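Local atomic coordinates of GTPase-activating protein skywalker (Drosophila melanogaster, PDB entry 6R82), a protein that acts as a GTPase-activating protein for Rab35 and regulates the recycling and turnover of synaptic vesicle proteins through endosomal trafficking. Residues Phe5-Thr8 with Trp9-Gln13; Leu22-Arg25 with Ile26-Tyr29; Gly41-Leu44 with Thr45-Tyr48; Ser74-Trp77 with Phe78-Asn81. All coordinates share one frame; numbering follows the deposited sequence.

Interaction 1 of 4, residues Phe5-Thr8 with Trp9-Gln13; sequences FIKT and WTDRQ
Lys7 reaches Asp11 one turn on along the short helix 5-11, near the N-terminal end of this TLDc domain. From CB the lysine chain leaves with CG anti to the backbone N (chi1 -166°), which carries it along the helix toward Asp11. CG passes Asp11 OD2 at 3.6 Å and CD lies a little farther from that same oxygen. Bends at chi3 and chi4 then fold the chain back, so that CE stays beside the carboxylate and NZ closes a salt bridge to Asp11 OD2 at 2.6 Å, meeting the oxygen nearly along its C-O axis. Beneath this bridge the backbone bond from Asp11 N to Lys7 O, 3.0 Å, links the same two residues. On another side of the helix Ile6 O is gripped twice, by Thr10 N at 2.9 Å and by Thr10 OG1 at 2.7 Å, the two donors reaching it from opposite faces of the carbonyl plane. Thr8 OG1 turns back to Asn4 O, whereas Thr8 O receives a weak bond from Arg12 N as the helix ends. Beyond, Gln13 CG rests 3.5 Å above one face of the Trp9 ring, offset toward its rim, while Gln13 NE2 bonds to Thr10 O. Lysine and aspartate four residues apart thus offset each other's charge on an exposed helix face, probably with only a modest energetic gain there.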
loop_
_atom_site.group_PDB
_atom_site.type_symbol
_atom_site.label_atom_id
_atom_site.label_comp_id
_atom_site.label_asym_id
_atom_site.label_seq_id
_atom_site.Cartn_x
_atom_site.Cartn_y
_atom_site.Cartn_z
ATOM N N PHE A 5 -14.527 -16.181 -17.280
ATOM C CA PHE A 5 -13.739 -14.958 -17.458
ATOM C C PHE A 5 -14.531 -13.711 -17.067
ATOM O O PHE A 5 -14.001 -12.820 -16.397
ATOM C CB PHE A 5 -13.248 -14.837 -18.904
ATOM C CG PHE A 5 -12.046 -15.694 -19.222
ATOM C CD1 PHE A 5 -11.531 -16.592 -18.284
ATOM C CD2 PHE A 5 -11.430 -15.609 -20.475
ATOM C CE1 PHE A 5 -10.419 -17.391 -18.582
ATOM C CE2 PHE A 5 -10.317 -16.408 -20.788
ATOM C CZ PHE A 5 -9.810 -17.297 -19.841
ATOM N N ILE A 6 -15.799 -13.628 -17.474
ATOM C CA ILE A 6 -16.577 -12.413 -17.237
ATOM C C ILE A 6 -16.758 -12.170 -15.737
ATOM O O ILE A 6 -16.563 -11.052 -15.245
ATOM C CB ILE A 6 -17.931 -12.487 -17.967
ATOM C CG1 ILE A 6 -17.726 -12.642 -19.490
ATOM C CG2 ILE A 6 -18.809 -11.272 -17.627
ATOM C CD1 ILE A 6 -16.741 -11.647 -20.109
ATOM N N LYS A 7 -17.144 -13.213 -14.992
ATOM C CA LYS A 7 -17.360 -13.057 -13.550
ATOM C C LYS A 7 -16.057 -12.737 -12.830
ATOM O O LYS A 7 -16.026 -11.874 -11.943
ATOM C CB LYS A 7 -18.005 -14.323 -12.967
ATOM C CG LYS A 7 -18.572 -14.146 -11.549
ATOM C CD LYS A 7 -18.564 -15.456 -10.744
ATOM C CE LYS A 7 -17.154 -15.832 -10.233
ATOM N NZ LYS A 7 -16.706 -15.095 -8.999
ATOM N N THR A 8 -14.963 -13.407 -13.216
ATOM C CA THR A 8 -13.661 -13.124 -12.617
ATOM C C THR A 8 -13.266 -11.670 -12.834
ATOM O O THR A 8 -12.845 -10.980 -11.891
ATOM C CB THR A 8 -12.605 -14.063 -13.197
ATOM O OG1 THR A 8 -12.977 -15.418 -12.921
ATOM C CG2 THR A 8 -11.216 -13.772 -12.620
ATOM N N TRP A 9 -13.395 -11.184 -14.078
ATOM C CA TRP A 9 -13.077 -9.788 -14.357
ATOM C C TRP A 9 -13.974 -8.858 -13.558
ATOM O O TRP A 9 -13.502 -7.877 -12.979
ATOM C CB TRP A 9 -13.213 -9.463 -15.854
ATOM C CG TRP A 9 -12.823 -8.013 -16.135
ATOM C CD1 TRP A 9 -11.562 -7.534 -16.401
ATOM C CD2 TRP A 9 -13.687 -6.868 -16.113
ATOM N NE1 TRP A 9 -11.600 -6.161 -16.581
ATOM C CE2 TRP A 9 -12.893 -5.732 -16.408
ATOM C CE3 TRP A 9 -15.059 -6.692 -15.884
ATOM C CZ2 TRP A 9 -13.431 -4.442 -16.482
ATOM C CZ3 TRP A 9 -15.593 -5.412 -15.969
ATOM C CH2 TRP A 9 -14.780 -4.305 -16.258
ATOM N N THR A 10 -15.283 -9.136 -13.535
ATOM C CA THR A 10 -16.212 -8.210 -12.880
ATOM C C THR A 10 -15.920 -8.086 -11.386
ATOM O O THR A 10 -15.966 -6.986 -10.826
ATOM C CB THR A 10 -17.664 -8.655 -13.099
ATOM O OG1 THR A 10 -17.921 -8.826 -14.501
ATOM C CG2 THR A 10 -18.633 -7.605 -12.534
ATOM N N ASP A 11 -15.601 -9.200 -10.729
ATOM C CA ASP A 11 -15.413 -9.190 -9.284
ATOM C C ASP A 11 -14.101 -8.554 -8.859
ATOM O O ASP A 11 -13.972 -8.161 -7.695
ATOM C CB ASP A 11 -15.477 -10.615 -8.736
ATOM C CG ASP A 11 -16.867 -11.218 -8.841
ATOM O OD1 ASP A 11 -17.855 -10.447 -8.957
ATOM O OD2 ASP A 11 -16.965 -12.468 -8.798
ATOM N N ARG A 12 -13.136 -8.433 -9.768
ATOM C CA ARG A 12 -11.791 -7.968 -9.447
ATOM C C ARG A 12 -11.332 -6.924 -10.440
ATOM O O ARG A 12 -10.180 -6.943 -10.889
ATOM C CB ARG A 12 -10.795 -9.130 -9.435
ATOM C CG ARG A 12 -11.177 -10.322 -8.591
ATOM C CD ARG A 12 -9.958 -10.827 -7.836
ATOM N NE ARG A 12 -10.288 -11.619 -6.649
ATOM C CZ ARG A 12 -10.597 -11.101 -5.459
ATOM N NH1 ARG A 12 -10.872 -11.902 -4.434
ATOM N NH2 ARG A 12 -10.635 -9.780 -5.295
ATOM N N GLN A 13 -12.223 -5.993 -10.798
ATOM C CA GLN A 13 -11.924 -5.037 -11.861
ATOM C C GLN A 13 -10.709 -4.187 -11.540
ATOM O O GLN A 13 -9.926 -3.840 -12.435
ATOM C CB GLN A 13 -13.129 -4.129 -12.105
ATOM C CG GLN A 13 -14.325 -4.860 -12.655
ATOM C CD GLN A 13 -15.532 -3.966 -12.789
ATOM O OE1 GLN A 13 -15.439 -2.856 -13.318
ATOM N NE2 GLN A 13 -16.674 -4.436 -12.287
#

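Interaction 2 of 4, residues Leu22-Arg25 with Ile26-Tyr29; sequences LPVR and ITMY
Ile26 N donates to Pro23 O at 2.9 Å and Thr27 N donates to Val24 O at 3.2 Å, so the backbone of 22-29 winds through successive tight turns. Both donors stand well above the carbonyl planes, and a weak bond from Thr27 N to Pro23 O adds an i-to-i+4 link. Thr27 OG1 strengthens the turn by bonding to Val24 O at 2.6 Å; it lies between its own backbone N and carbonyl carbon (chi1 59°), and Val24 O therefore holds two donors from one residue. This coil belongs to the connection of the TLDc domain between helix 13-18 and strand 30-36, and its apolar side meets the sheet: Leu22, Pro23 and Ile26 touch Tyr72 of strand 68-73, while Leu22 and Ile26 also touch Phe184 of strand 173-185. Among themselves, Pro23 and Ile26 run side by side in the same direction, Pro23 CB lying 4.0 Å from Ile26 CG1, and Leu22 CD1 comes to Ile26 CG2 at 4.4 Å. Ile26 also lies alongside Arg25, its CD1 3.8 Å from Arg25 CG and over the rim of one guanidinium face; the tip of that arginine forms a salt bridge with Glu97. Arg25 O lies at the edge of the Tyr29 ring, near its plane, 3.3 Å from Tyr29 CE2.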
loop_
_atom_site.group_PDB
_atom_site.type_symbol
_atom_site.label_atom_id
_atom_site.label_comp_id
_atom_site.label_asym_id
_atom_site.label_seq_id
_atom_site.Cartn_x
_atom_site.Cartn_y
_atom_site.Cartn_z
ATOM N N LEU A 22 2.306 -3.372 -12.417
ATOM C CA LEU A 22 3.152 -4.165 -11.536
ATOM C C LEU A 22 4.489 -4.443 -12.214
ATOM O O LEU A 22 4.597 -4.359 -13.441
ATOM C CB LEU A 22 2.472 -5.485 -11.177
ATOM C CG LEU A 22 1.062 -5.450 -10.585
ATOM C CD1 LEU A 22 0.483 -6.854 -10.561
ATOM C CD2 LEU A 22 1.048 -4.841 -9.187
ATOM N N PRO A 23 5.532 -4.763 -11.439
ATOM C CA PRO A 23 6.784 -5.224 -12.061
ATOM C C PRO A 23 6.516 -6.436 -12.945
ATOM O O PRO A 23 5.698 -7.303 -12.619
ATOM C CB PRO A 23 7.672 -5.577 -10.862
ATOM C CG PRO A 23 7.115 -4.730 -9.726
ATOM C CD PRO A 23 5.636 -4.698 -9.966
ATOM N N VAL A 24 7.205 -6.481 -14.084
ATOM C CA VAL A 24 6.822 -7.420 -15.135
ATOM C C VAL A 24 6.870 -8.862 -14.626
ATOM O O VAL A 24 5.996 -9.670 -14.948
ATOM C CB VAL A 24 7.697 -7.197 -16.389
ATOM C CG1 VAL A 24 9.188 -7.384 -16.075
ATOM C CG2 VAL A 24 7.263 -8.113 -17.524
ATOM N N ARG A 25 7.852 -9.206 -13.780
ATOM C CA ARG A 25 7.926 -10.596 -13.317
ATOM C C ARG A 25 6.739 -10.971 -12.436
ATOM O O ARG A 25 6.374 -12.150 -12.362
ATOM C CB ARG A 25 9.230 -10.855 -12.562
ATOM C CG ARG A 25 9.267 -10.303 -11.136
ATOM C CD ARG A 25 10.714 -10.266 -10.614
ATOM N NE ARG A 25 10.769 -9.852 -9.214
ATOM C CZ ARG A 25 10.781 -8.587 -8.809
ATOM N NH1 ARG A 25 10.759 -7.597 -9.695
ATOM N NH2 ARG A 25 10.824 -8.311 -7.515
ATOM N N ILE A 26 6.132 -9.989 -11.763
ATOM C CA ILE A 26 5.029 -10.262 -10.851
ATOM C C ILE A 26 3.748 -10.592 -11.612
ATOM O O ILE A 26 2.884 -11.316 -11.095
ATOM C CB ILE A 26 4.831 -9.059 -9.905
ATOM C CG1 ILE A 26 6.124 -8.774 -9.132
ATOM C CG2 ILE A 26 3.706 -9.320 -8.910
ATOM C CD1 ILE A 26 6.642 -9.973 -8.382
ATOM N N THR A 27 3.594 -10.070 -12.846
ATOM C CA THR A 27 2.372 -10.289 -13.621
ATOM C C THR A 27 2.135 -11.752 -13.970
ATOM O O THR A 27 1.023 -12.095 -14.400
ATOM C CB THR A 27 2.401 -9.473 -14.916
ATOM O OG1 THR A 27 3.546 -9.852 -15.689
ATOM C CG2 THR A 27 2.476 -7.997 -14.607
ATOM N N MET A 28 3.135 -12.619 -13.800
ATOM C CA MET A 28 2.981 -14.041 -14.094
ATOM C C MET A 28 2.494 -14.848 -12.898
ATOM O O MET A 28 2.321 -16.062 -13.021
ATOM C CB MET A 28 4.307 -14.615 -14.600
ATOM C CG MET A 28 4.688 -14.088 -15.992
ATOM S SD MET A 28 3.359 -14.280 -17.234
ATOM C CE MET A 28 3.450 -16.045 -17.568
ATOM N N TYR A 29 2.261 -14.209 -11.753
ATOM C CA TYR A 29 1.790 -14.878 -10.547
ATOM C C TYR A 29 0.286 -14.652 -10.344
ATOM O O TYR A 29 -0.339 -13.805 -10.991
ATOM C CB TYR A 29 2.596 -14.382 -9.330
ATOM C CG TYR A 29 4.045 -14.823 -9.378
ATOM C CD1 TYR A 29 4.429 -16.042 -8.847
ATOM C CD2 TYR A 29 5.021 -14.030 -9.964
ATOM C CE1 TYR A 29 5.745 -16.468 -8.891
ATOM C CE2 TYR A 29 6.344 -14.442 -10.016
ATOM C CZ TYR A 29 6.695 -15.667 -9.475
ATOM O OH TYR A 29 7.992 -16.097 -9.502
#

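Interaction 3 of 4, residues Gly41-Leu44 with Thr45-Tyr48; sequences GCSL and TTFY
Ser43 O receives the N-H of Phe47 at 2.9 Å in a nearly straight bond (161°), and Leu44 O that of Tyr48 at 2.8 Å, the first two rungs of helix 44-51. Ser43 is the N-cap. Its OG sits between its own backbone N and carbonyl carbon (chi1 62°), which turns the hydroxyl into the opening of the helix, 3.2 Å from Thr46 N and 3.1 Å from Thr46 OG1. Thr46 CG2 lies against the same OG at 3.5 Å, so the serine oxygen meets both branches of the threonine. Thr46 OG1 also stands 3.1 Å from Ser43 O and has a weak hydrogen bond with Tyr35 OH, so several oxygens crowd round one hydroxyl. One turn on, the side chains of Leu44 and Tyr48 cross at a slant: Leu44 CB meets Tyr48 CE2 at 3.9 Å, and Leu44 CD1 lies equally far from Tyr48 OH. That hydroxyl has its own bond to Asp132 O, which pins the far end of the ring, and a cation-pi contact with Arg80 adds a second hold. Phe47 carries its ring away from Ser43 and Leu44, with CG anti to the backbone N (chi1 173°), and into an edge-to-face contact with Trp77. The start of the helix packs against the domain's antiparallel sheet: Phe47 packs on Leu179 and Val181 of strand 173-185, Phe47 and Tyr48 share Ile136 of strand 135-138, and Leu44 borders Ile152.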
loop_
_atom_site.group_PDB
_atom_site.type_symbol
_atom_site.label_atom_id
_atom_site.label_comp_id
_atom_site.label_asym_id
_atom_site.label_seq_id
_atom_site.Cartn_x
_atom_site.Cartn_y
_atom_site.Cartn_z
ATOM N N GLY A 41 -12.001 -8.493 10.506
ATOM C CA GLY A 41 -11.690 -7.571 11.567
ATOM C C GLY A 41 -11.252 -6.256 10.978
ATOM O O GLY A 41 -11.153 -6.076 9.758
ATOM N N CYS A 42 -11.000 -5.317 11.866
ATOM C CA CYS A 42 -10.654 -3.990 11.391
ATOM C C CYS A 42 -9.693 -3.385 12.417
ATOM O O CYS A 42 -10.065 -2.540 13.241
ATOM C CB CYS A 42 -11.903 -3.135 11.188
ATOM S SG CYS A 42 -11.746 -1.940 9.864
ATOM N N SER A 43 -8.436 -3.828 12.355
ATOM C CA SER A 43 -7.403 -3.355 13.267
ATOM C C SER A 43 -6.036 -3.711 12.698
ATOM O O SER A 43 -5.889 -4.708 11.982
ATOM C CB SER A 43 -7.552 -3.975 14.655
ATOM O OG SER A 43 -7.398 -5.383 14.586
ATOM N N LEU A 44 -5.034 -2.901 13.051
ATOM C CA LEU A 44 -3.673 -3.214 12.639
ATOM C C LEU A 44 -3.248 -4.571 13.172
ATOM O O LEU A 44 -2.545 -5.310 12.482
ATOM C CB LEU A 44 -2.718 -2.118 13.099
ATOM C CG LEU A 44 -2.866 -0.832 12.287
ATOM C CD1 LEU A 44 -1.748 0.124 12.613
ATOM C CD2 LEU A 44 -2.888 -1.113 10.788
ATOM N N THR A 45 -3.713 -4.936 14.370
ATOM C CA THR A 45 -3.342 -6.215 14.968
ATOM C C THR A 45 -3.788 -7.402 14.106
ATOM O O THR A 45 -3.008 -8.333 13.863
ATOM C CB THR A 45 -3.929 -6.318 16.376
ATOM O OG1 THR A 45 -3.402 -5.258 17.190
ATOM C CG2 THR A 45 -3.569 -7.663 16.994
ATOM N N THR A 46 -5.040 -7.399 13.635
ATOM C CA THR A 46 -5.460 -8.492 12.758
ATOM C C THR A 46 -4.854 -8.355 11.366
ATOM O O THR A 46 -4.581 -9.369 10.711
ATOM C CB THR A 46 -6.990 -8.579 12.668
ATOM O OG1 THR A 46 -7.526 -7.358 12.142
ATOM C CG2 THR A 46 -7.587 -8.838 14.047
ATOM N N PHE A 47 -4.620 -7.123 10.910
ATOM C CA PHE A 47 -3.925 -6.891 9.643
ATOM C C PHE A 47 -2.549 -7.568 9.628
ATOM O O PHE A 47 -2.217 -8.304 8.687
ATOM C CB PHE A 47 -3.809 -5.377 9.419
ATOM C CG PHE A 47 -2.967 -4.970 8.230
ATOM C CD1 PHE A 47 -1.602 -4.774 8.359
ATOM C CD2 PHE A 47 -3.564 -4.705 7.001
ATOM C CE1 PHE A 47 -0.832 -4.371 7.277
ATOM C CE2 PHE A 47 -2.810 -4.294 5.915
ATOM C CZ PHE A 47 -1.438 -4.128 6.051
ATOM N N TYR A 48 -1.732 -7.323 10.664
ATOM C CA TYR A 48 -0.383 -7.895 10.704
ATOM C C TYR A 48 -0.433 -9.415 10.723
ATOM O O TYR A 48 0.312 -10.081 9.997
ATOM C CB TYR A 48 0.387 -7.393 11.927
ATOM C CG TYR A 48 0.698 -5.924 11.898
ATOM C CD1 TYR A 48 1.132 -5.307 10.734
ATOM C CD2 TYR A 48 0.546 -5.138 13.043
ATOM C CE1 TYR A 48 1.407 -3.948 10.697
ATOM C CE2 TYR A 48 0.831 -3.776 13.019
ATOM C CZ TYR A 48 1.246 -3.189 11.855
ATOM O OH TYR A 48 1.518 -1.843 11.835
#

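Interaction 4 of 4, residues Ser74-Trp77 with Phe78-Asn81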
loop_
_atom_site.group_PDB
_atom_site.type_symbol
_atom_site.label_atom_id
_atom_site.label_comp_id
_atom_site.label_asym_id
_atom_site.label_seq_id
_atom_site.Cartn_x
_atom_site.Cartn_y
_atom_site.Cartn_z
ATOM N N SER A 74 6.828 -3.409 -1.670
ATOM C CA SER A 74 7.852 -4.373 -2.054
ATOM C C SER A 74 8.168 -5.405 -0.965
ATOM O O SER A 74 8.613 -6.506 -1.296
ATOM C CB SER A 74 9.131 -3.630 -2.432
ATOM O OG SER A 74 9.567 -2.852 -1.326
ATOM N N SER A 75 7.963 -5.099 0.320
ATOM C CA SER A 75 8.573 -5.895 1.384
ATOM C C SER A 75 7.536 -6.344 2.403
ATOM O O SER A 75 6.463 -5.744 2.533
ATOM C CB SER A 75 9.678 -5.097 2.095
ATOM O OG SER A 75 10.517 -4.482 1.144
ATOM N N ARG A 76 7.867 -7.403 3.146
ATOM C CA ARG A 76 6.914 -7.896 4.133
ATOM C C ARG A 76 6.762 -6.906 5.284
ATOM O O ARG A 76 7.726 -6.262 5.712
ATOM C CB ARG A 76 7.309 -9.280 4.651
ATOM C CG ARG A 76 8.730 -9.513 4.806
ATOM C CD ARG A 76 9.063 -10.979 5.022
ATOM N NE ARG A 76 10.485 -10.947 5.289
ATOM C CZ ARG A 76 11.063 -11.292 6.429
ATOM N NH1 ARG A 76 10.340 -11.783 7.435
ATOM N NH2 ARG A 76 12.381 -11.178 6.534
ATOM N N TRP A 77 5.527 -6.749 5.752
ATOM C CA TRP A 77 5.299 -5.847 6.874
ATOM C C TRP A 77 5.971 -6.364 8.137
ATOM O O TRP A 77 6.214 -5.583 9.055
ATOM C CB TRP A 77 3.798 -5.634 7.085
ATOM C CG TRP A 77 3.160 -4.762 6.011
ATOM C CD1 TRP A 77 2.390 -5.184 4.969
ATOM C CD2 TRP A 77 3.246 -3.333 5.891
ATOM N NE1 TRP A 77 1.999 -4.112 4.206
ATOM C CE2 TRP A 77 2.511 -2.964 4.747
ATOM C CE3 TRP A 77 3.884 -2.334 6.635
ATOM C CZ2 TRP A 77 2.373 -1.626 4.330
ATOM C CZ3 TRP A 77 3.762 -1.001 6.211
ATOM C CH2 TRP A 77 3.004 -0.663 5.073
ATOM N N PHE A 78 6.297 -7.662 8.185
ATOM C CA PHE A 78 7.096 -8.218 9.271
ATOM C C PHE A 78 8.367 -7.416 9.513
ATOM O O PHE A 78 8.851 -7.359 10.647
ATOM C CB PHE A 78 7.465 -9.666 8.945
ATOM C CG PHE A 78 8.222 -10.388 10.042
ATOM C CD1 PHE A 78 7.535 -11.055 11.047
ATOM C CD2 PHE A 78 9.619 -10.437 10.031
ATOM C CE1 PHE A 78 8.218 -11.749 12.050
ATOM C CE2 PHE A 78 10.318 -11.122 11.021
ATOM C CZ PHE A 78 9.620 -11.779 12.035
ATOM N N GLU A 79 8.929 -6.809 8.468
ATOM C CA GLU A 79 10.190 -6.086 8.609
ATOM C C GLU A 79 10.044 -4.733 9.307
ATOM O O GLU A 79 11.049 -4.052 9.494
ATOM C CB GLU A 79 10.841 -5.902 7.230
ATOM C CG GLU A 79 11.379 -7.243 6.664
ATOM C CD GLU A 79 12.048 -7.110 5.290
ATOM O OE1 GLU A 79 12.234 -5.977 4.804
ATOM O OE2 GLU A 79 12.394 -8.158 4.697
ATOM N N ARG A 80 8.834 -4.342 9.718
ATOM C CA ARG A 80 8.661 -3.064 10.400
ATOM C C ARG A 80 9.463 -2.981 11.696
ATOM O O ARG A 80 9.709 -1.868 12.181
ATOM C CB ARG A 80 7.177 -2.827 10.690
ATOM C CG ARG A 80 6.594 -3.857 11.649
ATOM C CD ARG A 80 5.079 -3.800 11.712
ATOM N NE ARG A 80 4.551 -4.719 12.727
ATOM C CZ ARG A 80 4.297 -6.014 12.528
ATOM N NH1 ARG A 80 4.517 -6.588 11.329
ATOM N NH2 ARG A 80 3.832 -6.746 13.527
ATOM N N ASN A 81 9.879 -4.122 12.267
ATOM C CA ASN A 81 10.517 -4.163 13.577
ATOM C C ASN A 81 12.014 -4.422 13.500
ATOM O O ASN A 81 12.647 -4.619 14.538
ATOM C CB ASN A 81 9.854 -5.218 14.465
ATOM C CG ASN A 81 8.486 -4.792 14.940
ATOM O OD1 ASN A 81 8.303 -3.652 15.358
ATOM N ND2 ASN A 81 7.512 -5.706 14.887
HETATM O O HOH W 1 14.831 -10.006 5.152
#
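The Arg76 guanidinium has Glu79 CG over one face, 3.8 Å above its plane and offset toward the rim, and a water at its edge. It extends alongside the Phe78 ring, pointing the same way, with the two planes only 16° apart; Arg76 NH1 comes within 3.0 Å of Phe78 CD2 at an oblique position, and NH1 also bonds to Gln53. The Glu79 carboxylate plane stands at 85° to the guanidinium, and a long salt bridge joins Arg76 NE to Glu79 OE2 at 3.4 Å. The water spans the same pair, accepting from Arg76 NH2 at 3.0 Å and donating to Glu79 OE2 at 3.1 Å. Asn81 ND2 lies 3.6 Å above one face of the Arg80 guanidinium, offset toward its rim; at the edge, Trp77 O takes Arg80 NH1 at 3.0 Å. Arg80 CG, between the backbone N and the carbonyl carbon (chi1 64°), starts an extended chain that runs past Trp77 O; Arg80 N and NH1 reach that oxygen from opposite faces of its plane. Arg80 NH1 has a further partner in Glu52. With Glu79 N bonded to Arg76 O, these links shape a 3-10 turn between strands 68-73 and 99-104. Arg76 is probably steadied by a long, water-assisted charge pair, and the NH1 bonds to Trp77 O and Glu52 probably hold the Arg80 side chain in place.

Followed from the N terminus, the four contacts stand in series, none enclosing or crossing another; each joins adjacent residues, so none closes a long loop. Interaction 1 winds the outlying helix 5-11, its centre about 22 Å from that of the chain. Interaction 2 shapes the link between helix 13-18 and strand 30-36, and interaction 3 opens helix 44-51. Interaction 4 coils the connection from strand 68-73 to strand 99-104. Only interactions 3 and 4 touch: Tyr48 CG lies 3.6 Å from Arg80 NH2, and Phe47 CZ 3.9 Å from Trp77 NE1, joining the helix to that connection. Interactions 2 and 4 stay about 7 Å apart at their nearest atoms, on separate connections.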